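PDB 4NZK: AlgX/AlgJ SGNH hydrolase-like domain-containing protein from Eubacterium siraeum, which is of unknown function but, as a member of the DHHW family in the SGNH hydrolase clan, may act as a hydrolase. Local coordinates for residues Ala83-Tyr88 with Glu341-Ile346; Lys186-Tyr191 with Val295-Asp300; Pro225-Thr230 with Glu274-Asn279. One frame throughout, in Å; residues are numbered along the deposited sequence.

Contacts 2 and 3 adjoin one another, with centres 11 Å apart, whereas contact 1 lies about 30 Å from the centre of contact 2 and 32 Å from that of contact 3. Contacts 1 and 2 sit on opposite sides of the chain's centre. Asp300 joins the neighbouring pair: its OD1 is 2.6 Å from Thr227 OG1, and its backbone O is 2.8 Å from Asn277 ND2, both probable hydrogen bonds. Tyr191 adds packing, its CD2 lying 3.4 Å from Pro225 CA. Contact 1 joins the start of one helix to the C-terminal helix, contact 2 packs two loops together, and contact 3 pairs the outermost strand 229-234 of the mixed sheet with strand 270-275.

Contact 1 (Ala83-Tyr88 with Glu341-Ile346); sequences ANYASY and ENAEGI
Helix 83-96 meets the C-terminal helix 344-350 and the turn leading into it, with Asn84, Tyr85 and Tyr88 facing Ala343, Glu344 and Ile346. On the polar side the Glu344 carboxylate divides its two oxygens between two donors. Tyr88 OH donates to Glu344 OE1 in a very short bond of 2.5 Å, and the carboxylate approaches the ring at its edge, the two planes 80° apart. Asn84 ND2 gives a nearly straight bond (169°) of 3.0 Å to Glu344 OE2, reaching its syn side from somewhat out of the carboxylate plane. A bend at chi2 curls the glutamate chain back so that its end reaches helix 83-96, although its CB does not start out that way. Replaced by a leucine, Glu344 would probably leave both the tyrosine hydroxyl and the asparagine amide without their acceptor, and the phenol freer to turn.

Both helices lie against the mixed sheet of this SGNH-type alpha/beta domain, since Tyr85 and Ile346 each also touch Phe331 of strand 328-334. Toward that sheet the contact is apolar. Tyr85 has CG anti to the backbone N (chi1 174°), which sends its ring down toward the strands, where its OH bonds to Asn104; Ile346 CD1 packs 3.6 Å from Tyr85 CE1. The small methyl of Ala343 suits the closest backbone approach, resting 3.9 Å from Tyr85 CB. The other branch of the isoleucine is used as well: Ile346 CG2 packs 3.6 Å from Tyr88 CB, so that its two branches touch the two tyrosines.

Contact 2 (Lys186-Tyr191 with Val295-Asp300); sequences KELSTY and VPFFID
Tyr191 carries this contact, pushing the end of its phenol ring between Phe297 and Asp300. Its CG lies beside the backbone N, anti to the carbonyl carbon (chi1 -70°), which sends the ring that way. The two aromatic rings meet obliquely, planes 53° apart, with Tyr191 CE2 3.6 Å from Phe297 CD1; the hydroxyl end lies at the edge of the phenylalanine ring, and Tyr191 OH also comes within 3.4 Å of Phe297 CA. Leu188 extends the apolar side, its CD1 resting 3.9 Å from Phe297 CE1. The Lys186 and Asp300 side chains cross at about a right angle, with Lys186 CD 3.7 Å from Asp300 OD2. A lysine suits this exposed place: its methylenes lie against the carboxylate while NZ is carried past, 5.7 Å from Asp300 OD2, so any attraction is probably modest.

Three waters complete the polar side. One accepts from Lys186 N, donates to Asp300 OD2 at 2.6 Å and bonds to Tyr191 OH. Another bridges Thr190 OG1 and Asp300 OD2, donating to both, and a third links Tyr191 OH with Pro296 O and Asp300 N.

Further out, Asp300 OD1 is bonded to Thr227, which helps fix the carboxylate, and Tyr171 of helix 167-180 meets Phe297 edge-to-face while its OH bonds to Lys186 O. Thr190 OG1 donates to Glu187 O at 2.7 Å, bracing the short 3-10 turn of 188-190. Here the loop leading into strand 192-199 is packed, directly and through waters, on the crossover connecting parallel strands 282-287 and 304-309, a connection characteristic of alpha/beta sheets.

Contact 3 (Pro225-Thr230 with Glu274-Asn279); sequences PSTDYT and ETANKN
Tyr229 and Thr275 face each other as an antiparallel non-hydrogen-bonded pair, both side chains on one face of the sheet, while Thr230 and Glu274 form the adjoining hydrogen-bonded pair and project from the other. Only the base of the tyrosine meets its neighbour: Tyr229 CB lies 4.1 Å from Thr275 CG2. With chi1 at 74°, its CG sits between the backbone N and the carbonyl carbon, and the ring leads away to let OH bond with Ile250 N and Ser249 OG.

Thr275, beta-branched as suits a strand, turns its methyl toward Tyr229 and its hydroxyl along its own chain, where OG1 accepts from Asn277 N at 3.0 Å in an ST turn and also bonds to Phe302 O. Thr227 divides its branches likewise: Thr227 CG2 packs 4.1 Å from Ala276 CB, whereas OG1 bonds to Asp300.

The backbones join through Thr230 N to Glu274 O, Glu274 N to Thr230 O (174° at the hydrogen) and, where the strand ends, Ala276 N to Asp228 O, each 2.9 Å. Just past the pairing, Lys278 NZ folds back to Thr275 O at 2.9 Å. Side-chain packing across the pair is thin, so main-chain bonds are probably what chiefly hold outermost strand 229-234 to strand 270-275, while the hydroxyls of Thr227 and Thr275 tie both chains, at this one end of the pairing, to Asp300 and Phe302.

Contact 1 (Ala83-Tyr88 with Glu341-Ile346)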
loop_
_atom_site.group_PDB
_atom_site.type_symbol
_atom_site.label_atom_id
_atom_site.label_comp_id
_atom_site.label_asym_id
_atom_site.label_seq_id
_atom_site.Cartn_x
_atom_site.Cartn_y
_atom_site.Cartn_z
ATOM N N ALA A 83 -14.229 9.114 -8.915
ATOM C CA ALA A 83 -15.103 8.562 -9.932
ATOM C C ALA A 83 -14.366 7.875 -11.061
ATOM O O ALA A 83 -14.778 6.811 -11.542
ATOM C CB ALA A 83 -16.011 9.652 -10.489
ATOM N N ASN A 84 -13.259 8.464 -11.490
ATOM C CA ASN A 84 -12.480 7.845 -12.561
ATOM C C ASN A 84 -11.954 6.495 -12.117
ATOM O O ASN A 84 -12.139 5.505 -12.801
ATOM C CB ASN A 84 -11.329 8.727 -12.998
ATOM C CG ASN A 84 -11.773 9.960 -13.767
ATOM O OD1 ASN A 84 -12.951 10.228 -13.976
ATOM N ND2 ASN A 84 -10.801 10.690 -14.230
ATOM N N TYR A 85 -11.314 6.472 -10.954
ATOM C CA TYR A 85 -10.792 5.221 -10.383
ATOM C C TYR A 85 -11.884 4.148 -10.343
ATOM O O TYR A 85 -11.653 3.022 -10.776
ATOM C CB TYR A 85 -10.290 5.538 -8.954
ATOM C CG TYR A 85 -9.841 4.343 -8.163
ATOM C CD1 TYR A 85 -8.588 3.805 -8.359
ATOM C CD2 TYR A 85 -10.653 3.761 -7.193
ATOM C CE1 TYR A 85 -8.145 2.721 -7.615
ATOM C CE2 TYR A 85 -10.211 2.668 -6.441
ATOM C CZ TYR A 85 -8.964 2.148 -6.656
ATOM O OH TYR A 85 -8.478 1.075 -5.983
ATOM N N ALA A 86 -13.039 4.479 -9.789
ATOM C CA ALA A 86 -14.105 3.466 -9.681
ATOM C C ALA A 86 -14.507 2.975 -11.064
ATOM O O ALA A 86 -14.695 1.790 -11.248
ATOM C CB ALA A 86 -15.332 4.007 -8.954
ATOM N N SER A 87 -14.626 3.873 -12.032
ATOM C CA SER A 87 -14.977 3.471 -13.391
ATOM C C SER A 87 -13.940 2.538 -14.009
ATOM O O SER A 87 -14.286 1.592 -14.717
ATOM C CB SER A 87 -15.185 4.710 -14.261
ATOM O OG SER A 87 -15.629 4.372 -15.566
ATOM N N TYR A 88 -12.668 2.792 -13.746
ATOM C CA TYR A 88 -11.610 1.942 -14.260
ATOM C C TYR A 88 -11.640 0.553 -13.617
ATOM O O TYR A 88 -11.444 -0.470 -14.288
ATOM C CB TYR A 88 -10.246 2.594 -14.069
ATOM C CG TYR A 88 -10.108 3.992 -14.652
ATOM C CD1 TYR A 88 -10.890 4.411 -15.705
ATOM C CD2 TYR A 88 -9.188 4.893 -14.113
ATOM C CE1 TYR A 88 -10.784 5.688 -16.221
ATOM C CE2 TYR A 88 -9.066 6.171 -14.629
ATOM C CZ TYR A 88 -9.873 6.559 -15.675
ATOM O OH TYR A 88 -9.756 7.847 -16.194
ATOM N N GLU A 341 -3.973 11.683 -9.937
ATOM C CA GLU A 341 -3.370 11.274 -11.199
ATOM C C GLU A 341 -2.949 9.797 -11.252
ATOM O O GLU A 341 -2.988 9.174 -12.312
ATOM C CB GLU A 341 -2.196 12.228 -11.533
ATOM C CG GLU A 341 -2.658 13.684 -11.672
ATOM C CD GLU A 341 -1.629 14.644 -12.262
ATOM O OE1 GLU A 341 -0.475 14.682 -11.784
ATOM O OE2 GLU A 341 -1.993 15.391 -13.195
ATOM N N ASN A 342 -2.531 9.217 -10.129
ATOM C CA ASN A 342 -2.070 7.837 -10.177
ATOM C C ASN A 342 -3.131 6.850 -10.662
ATOM O O ASN A 342 -2.819 5.865 -11.315
ATOM C CB ASN A 342 -1.576 7.377 -8.803
ATOM C CG ASN A 342 -0.176 7.890 -8.483
ATOM O OD1 ASN A 342 0.545 8.406 -9.364
ATOM N ND2 ASN A 342 0.227 7.745 -7.230
ATOM N N ALA A 343 -4.393 7.120 -10.350
ATOM C CA ALA A 343 -5.458 6.250 -10.763
ATOM C C ALA A 343 -5.547 6.161 -12.271
ATOM O O ALA A 343 -6.033 5.173 -12.802
ATOM C CB ALA A 343 -6.760 6.776 -10.217
ATOM N N GLU A 344 -5.111 7.215 -12.965
ATOM C CA GLU A 344 -5.178 7.191 -14.425
ATOM C C GLU A 344 -4.295 6.092 -14.999
ATOM O O GLU A 344 -4.488 5.668 -16.151
ATOM C CB GLU A 344 -4.806 8.552 -15.020
ATOM C CG GLU A 344 -5.724 9.680 -14.547
ATOM C CD GLU A 344 -7.218 9.401 -14.783
ATOM O OE1 GLU A 344 -7.581 8.941 -15.892
ATOM O OE2 GLU A 344 -8.046 9.616 -13.862
ATOM N N GLY A 345 -3.345 5.592 -14.203
ATOM C CA GLY A 345 -2.512 4.480 -14.657
ATOM C C GLY A 345 -3.306 3.209 -14.898
ATOM O O GLY A 345 -2.913 2.322 -15.687
ATOM N N ILE A 346 -4.424 3.085 -14.211
ATOM C CA ILE A 346 -5.254 1.927 -14.418
ATOM C C ILE A 346 -5.765 1.976 -15.868
ATOM O O ILE A 346 -5.714 0.974 -16.566
ATOM C CB ILE A 346 -6.375 1.821 -13.382
ATOM C CG1 ILE A 346 -5.757 1.752 -11.963
ATOM C CG2 ILE A 346 -7.259 0.605 -13.675
ATOM C CD1 ILE A 346 -6.767 1.937 -10.821
#

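Contact 2 (Lys186-Tyr191 with Val295-Asp300)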
loop_
_atom_site.group_PDB
_atom_site.type_symbol
_atom_site.label_atom_id
_atom_site.label_comp_id
_atom_site.label_asym_id
_atom_site.label_seq_id
_atom_site.Cartn_x
_atom_site.Cartn_y
_atom_site.Cartn_z
ATOM N N LYS A 186 -2.067 -15.084 9.702
ATOM C CA LYS A 186 -1.584 -15.568 10.976
ATOM C C LYS A 186 -1.295 -14.398 11.898
ATOM O O LYS A 186 -1.206 -13.238 11.475
ATOM C CB LYS A 186 -0.323 -16.393 10.778
ATOM C CG LYS A 186 -0.510 -17.643 9.939
ATOM C CD LYS A 186 0.764 -18.483 9.933
ATOM C CE LYS A 186 0.692 -19.709 9.061
ATOM N NZ LYS A 186 -0.381 -20.630 9.510
ATOM N N GLU A 187 -1.131 -14.738 13.169
ATOM C CA GLU A 187 -0.732 -13.802 14.185
ATOM C C GLU A 187 0.635 -13.196 13.860
ATOM O O GLU A 187 1.505 -13.870 13.327
ATOM C CB GLU A 187 -0.710 -14.596 15.519
ATOM C CG GLU A 187 -2.014 -15.433 15.682
ATOM C CD GLU A 187 -2.198 -17.013 15.296
ATOM O OE1 GLU A 187 -2.086 -17.812 14.239
ATOM O OE2 GLU A 187 -2.830 -17.459 16.264
ATOM N N LEU A 188 0.828 -11.919 14.204
ATOM C CA LEU A 188 2.118 -11.284 13.959
ATOM C C LEU A 188 3.267 -11.964 14.728
ATOM O O LEU A 188 4.434 -11.947 14.304
ATOM C CB LEU A 188 1.998 -9.795 14.274
ATOM C CG LEU A 188 2.802 -8.816 13.505
ATOM C CD1 LEU A 188 2.862 -9.050 12.000
ATOM C CD2 LEU A 188 2.301 -7.409 13.802
ATOM N N SER A 189 2.937 -12.622 15.830
ATOM C CA SER A 189 3.958 -13.344 16.605
ATOM C C SER A 189 4.579 -14.510 15.855
ATOM O O SER A 189 5.641 -14.990 16.231
ATOM C CB SER A 189 3.393 -13.849 17.932
ATOM O OG SER A 189 3.004 -12.789 18.769
ATOM N N THR A 190 3.943 -14.965 14.785
ATOM C CA THR A 190 4.484 -16.055 13.974
ATOM C C THR A 190 5.567 -15.566 13.014
ATOM O O THR A 190 6.281 -16.366 12.376
ATOM C CB THR A 190 3.380 -16.777 13.140
ATOM O OG1 THR A 190 2.848 -15.912 12.121
ATOM C CG2 THR A 190 2.272 -17.258 14.035
ATOM N N TYR A 191 5.669 -14.248 12.858
ATOM C CA TYR A 191 6.646 -13.653 11.947
ATOM C C TYR A 191 7.939 -13.346 12.733
ATOM O O TYR A 191 7.902 -13.201 13.962
ATOM C CB TYR A 191 6.089 -12.329 11.420
ATOM C CG TYR A 191 4.911 -12.378 10.451
ATOM C CD1 TYR A 191 3.662 -12.847 10.832
ATOM C CD2 TYR A 191 5.043 -11.882 9.172
ATOM C CE1 TYR A 191 2.618 -12.858 9.931
ATOM C CE2 TYR A 191 3.985 -11.908 8.279
ATOM C CZ TYR A 191 2.785 -12.379 8.665
ATOM O OH TYR A 191 1.751 -12.377 7.742
ATOM N N VAL A 295 2.483 -6.790 1.071
ATOM C CA VAL A 295 2.876 -8.056 0.425
ATOM C C VAL A 295 3.384 -9.125 1.376
ATOM O O VAL A 295 2.940 -10.285 1.266
ATOM C CB VAL A 295 3.847 -7.808 -0.757
ATOM C CG1 VAL A 295 4.343 -9.114 -1.347
ATOM C CG2 VAL A 295 3.143 -6.990 -1.840
ATOM N N PRO A 296 4.257 -8.761 2.344
ATOM C CA PRO A 296 4.731 -9.797 3.267
ATOM C C PRO A 296 3.602 -10.538 4.002
ATOM O O PRO A 296 3.759 -11.694 4.394
ATOM C CB PRO A 296 5.596 -8.993 4.258
ATOM C CG PRO A 296 6.159 -7.881 3.402
ATOM C CD PRO A 296 4.958 -7.482 2.568
ATOM N N PHE A 297 2.478 -9.861 4.191
ATOM C CA PHE A 297 1.340 -10.409 4.957
ATOM C C PHE A 297 0.408 -11.250 4.127
ATOM O O PHE A 297 -0.586 -11.730 4.654
ATOM C CB PHE A 297 0.586 -9.263 5.631
ATOM C CG PHE A 297 1.487 -8.368 6.433
ATOM C CD1 PHE A 297 2.231 -8.891 7.489
ATOM C CD2 PHE A 297 1.629 -7.027 6.125
ATOM C CE1 PHE A 297 3.092 -8.094 8.237
ATOM C CE2 PHE A 297 2.490 -6.236 6.852
ATOM C CZ PHE A 297 3.220 -6.756 7.909
ATOM N N PHE A 298 0.717 -11.434 2.840
ATOM C CA PHE A 298 -0.081 -12.317 1.987
ATOM C C PHE A 298 0.555 -13.679 1.735
ATOM O O PHE A 298 -0.122 -14.613 1.284
ATOM C CB PHE A 298 -0.361 -11.668 0.631
ATOM C CG PHE A 298 -1.117 -10.377 0.711
ATOM C CD1 PHE A 298 -2.096 -10.179 1.648
ATOM C CD2 PHE A 298 -0.846 -9.360 -0.187
ATOM C CE1 PHE A 298 -2.820 -8.994 1.674
ATOM C CE2 PHE A 298 -1.549 -8.175 -0.151
ATOM C CZ PHE A 298 -2.525 -7.997 0.773
ATOM N N ILE A 299 1.834 -13.796 2.065
ATOM C CA ILE A 299 2.615 -15.000 1.755
ATOM C C ILE A 299 2.046 -16.254 2.414
ATOM O O ILE A 299 2.010 -17.318 1.804
ATOM C CB ILE A 299 4.101 -14.766 2.101
ATOM C CG1 ILE A 299 4.695 -13.843 0.998
ATOM C CG2 ILE A 299 4.855 -16.086 2.186
ATOM C CD1 ILE A 299 6.074 -13.311 1.249
ATOM N N ASP A 300 1.557 -16.111 3.638
ATOM C CA ASP A 300 1.015 -17.243 4.355
ATOM C C ASP A 300 -0.338 -17.691 3.757
ATOM O O ASP A 300 -0.792 -18.787 4.054
ATOM C CB ASP A 300 0.777 -16.932 5.849
ATOM C CG ASP A 300 2.075 -16.642 6.674
ATOM O OD1 ASP A 300 3.166 -17.208 6.402
ATOM O OD2 ASP A 300 1.963 -15.825 7.631
HETATM O O HOH W 1 -0.141 -14.272 7.813
HETATM O O HOH W 2 3.838 -16.262 9.507
HETATM O O HOH W 3 2.281 -13.765 5.222
#

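Contact 3 (Pro225-Thr230 with Glu274-Asn279)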
loop_
_atom_site.group_PDB
_atom_site.type_symbol
_atom_site.label_atom_id
_atom_site.label_comp_id
_atom_site.label_asym_id
_atom_site.label_seq_id
_atom_site.Cartn_x
_atom_site.Cartn_y
_atom_site.Cartn_z
ATOM N N PRO A 225 7.468 -13.409 7.174
ATOM C CA PRO A 225 6.508 -14.467 7.467
ATOM C C PRO A 225 7.151 -15.827 7.613
ATOM O O PRO A 225 8.267 -16.052 7.151
ATOM C CB PRO A 225 5.587 -14.448 6.231
ATOM C CG PRO A 225 6.449 -13.920 5.109
ATOM C CD PRO A 225 7.373 -12.910 5.788
ATOM N N SER A 226 6.392 -16.732 8.212
ATOM C CA SER A 226 6.867 -18.087 8.513
ATOM C C SER A 226 6.772 -19.065 7.338
ATOM O O SER A 226 7.499 -20.036 7.297
ATOM C CB SER A 226 6.104 -18.637 9.738
ATOM O OG SER A 226 4.724 -18.856 9.439
ATOM N N THR A 227 5.889 -18.795 6.381
ATOM C CA THR A 227 5.705 -19.671 5.237
ATOM C C THR A 227 6.834 -19.524 4.238
ATOM O O THR A 227 7.243 -18.403 3.900
ATOM C CB THR A 227 4.323 -19.410 4.586
ATOM O OG1 THR A 227 3.288 -19.631 5.554
ATOM C CG2 THR A 227 4.064 -20.326 3.358
ATOM N N ASP A 228 7.349 -20.657 3.752
ATOM C CA ASP A 228 8.417 -20.619 2.768
ATOM C C ASP A 228 7.877 -20.092 1.434
ATOM O O ASP A 228 6.711 -20.296 1.090
ATOM C CB ASP A 228 9.068 -22.004 2.604
ATOM C CG ASP A 228 10.343 -21.958 1.778
ATOM O OD1 ASP A 228 11.086 -20.963 1.894
ATOM O OD2 ASP A 228 10.616 -22.920 1.030
ATOM N N TYR A 229 8.731 -19.381 0.713
ATOM C CA TYR A 229 8.354 -18.834 -0.601
ATOM C C TYR A 229 9.626 -18.583 -1.442
ATOM O O TYR A 229 10.765 -18.606 -0.930
ATOM C CB TYR A 229 7.572 -17.490 -0.437
ATOM C CG TYR A 229 8.495 -16.342 -0.049
ATOM C CD1 TYR A 229 8.821 -16.092 1.271
ATOM C CD2 TYR A 229 9.116 -15.582 -1.020
ATOM C CE1 TYR A 229 9.699 -15.074 1.620
ATOM C CE2 TYR A 229 10.018 -14.570 -0.694
ATOM C CZ TYR A 229 10.311 -14.305 0.629
ATOM O OH TYR A 229 11.237 -13.329 0.945
ATOM N N THR A 230 9.405 -18.387 -2.744
ATOM C CA THR A 230 10.438 -17.973 -3.684
ATOM C C THR A 230 9.877 -16.842 -4.543
ATOM O O THR A 230 8.775 -16.966 -5.062
ATOM C CB THR A 230 10.866 -19.095 -4.643
ATOM O OG1 THR A 230 10.991 -20.338 -3.937
ATOM C CG2 THR A 230 12.166 -18.710 -5.319
ATOM N N GLU A 274 5.890 -17.429 -5.249
ATOM C CA GLU A 274 5.327 -18.781 -5.156
ATOM C C GLU A 274 5.579 -19.205 -3.718
ATOM O O GLU A 274 6.702 -19.143 -3.243
ATOM C CB GLU A 274 6.002 -19.747 -6.133
ATOM C CG GLU A 274 5.733 -19.397 -7.587
ATOM C CD GLU A 274 6.653 -20.117 -8.552
ATOM O OE1 GLU A 274 7.799 -19.642 -8.777
ATOM O OE2 GLU A 274 6.215 -21.134 -9.108
ATOM N N THR A 275 4.539 -19.662 -3.040
ATOM C CA THR A 275 4.656 -20.028 -1.628
ATOM C C THR A 275 4.406 -21.505 -1.394
ATOM O O THR A 275 3.966 -22.221 -2.295
ATOM C CB THR A 275 3.645 -19.259 -0.738
ATOM O OG1 THR A 275 2.382 -19.906 -0.774
ATOM C CG2 THR A 275 3.503 -17.784 -1.157
ATOM N N ALA A 276 4.700 -21.935 -0.167
ATOM C CA ALA A 276 4.446 -23.305 0.246
ATOM C C ALA A 276 2.982 -23.618 0.579
ATOM O O ALA A 276 2.653 -24.770 0.818
ATOM C CB ALA A 276 5.330 -23.652 1.421
ATOM N N ASN A 277 2.097 -22.613 0.536
ATOM C CA ASN A 277 0.691 -22.822 0.797
ATOM C C ASN A 277 -0.011 -23.109 -0.522
ATOM O O ASN A 277 -0.424 -22.207 -1.236
ATOM C CB ASN A 277 0.066 -21.619 1.491
ATOM C CG ASN A 277 -1.383 -21.866 1.894
ATOM O OD1 ASN A 277 -1.973 -22.884 1.524
ATOM N ND2 ASN A 277 -1.973 -20.931 2.612
ATOM N N LYS A 278 -0.172 -24.389 -0.817
ATOM C CA LYS A 278 -0.724 -24.822 -2.091
ATOM C C LYS A 278 -2.238 -24.879 -2.068
ATOM O O LYS A 278 -2.835 -25.916 -2.273
ATOM C CB LYS A 278 -0.134 -26.181 -2.443
ATOM C CG LYS A 278 1.381 -26.203 -2.440
ATOM C CD LYS A 278 2.009 -25.203 -3.372
ATOM C CE LYS A 278 3.496 -25.484 -3.554
ATOM N NZ LYS A 278 4.169 -24.357 -4.257
ATOM N N ASN A 279 -2.861 -23.724 -1.875
ATOM C CA ASN A 279 -4.293 -23.670 -1.754
ATOM C C ASN A 279 -5.058 -23.265 -3.031
ATOM O O ASN A 279 -6.281 -23.076 -2.988
ATOM C CB ASN A 279 -4.667 -22.775 -0.595
ATOM C CG ASN A 279 -4.359 -21.319 -0.833
ATOM O OD1 ASN A 279 -3.885 -20.926 -1.876
ATOM N ND2 ASN A 279 -4.620 -20.504 0.197
HETATM O O HOH W 4 8.598 -17.177 -8.120
#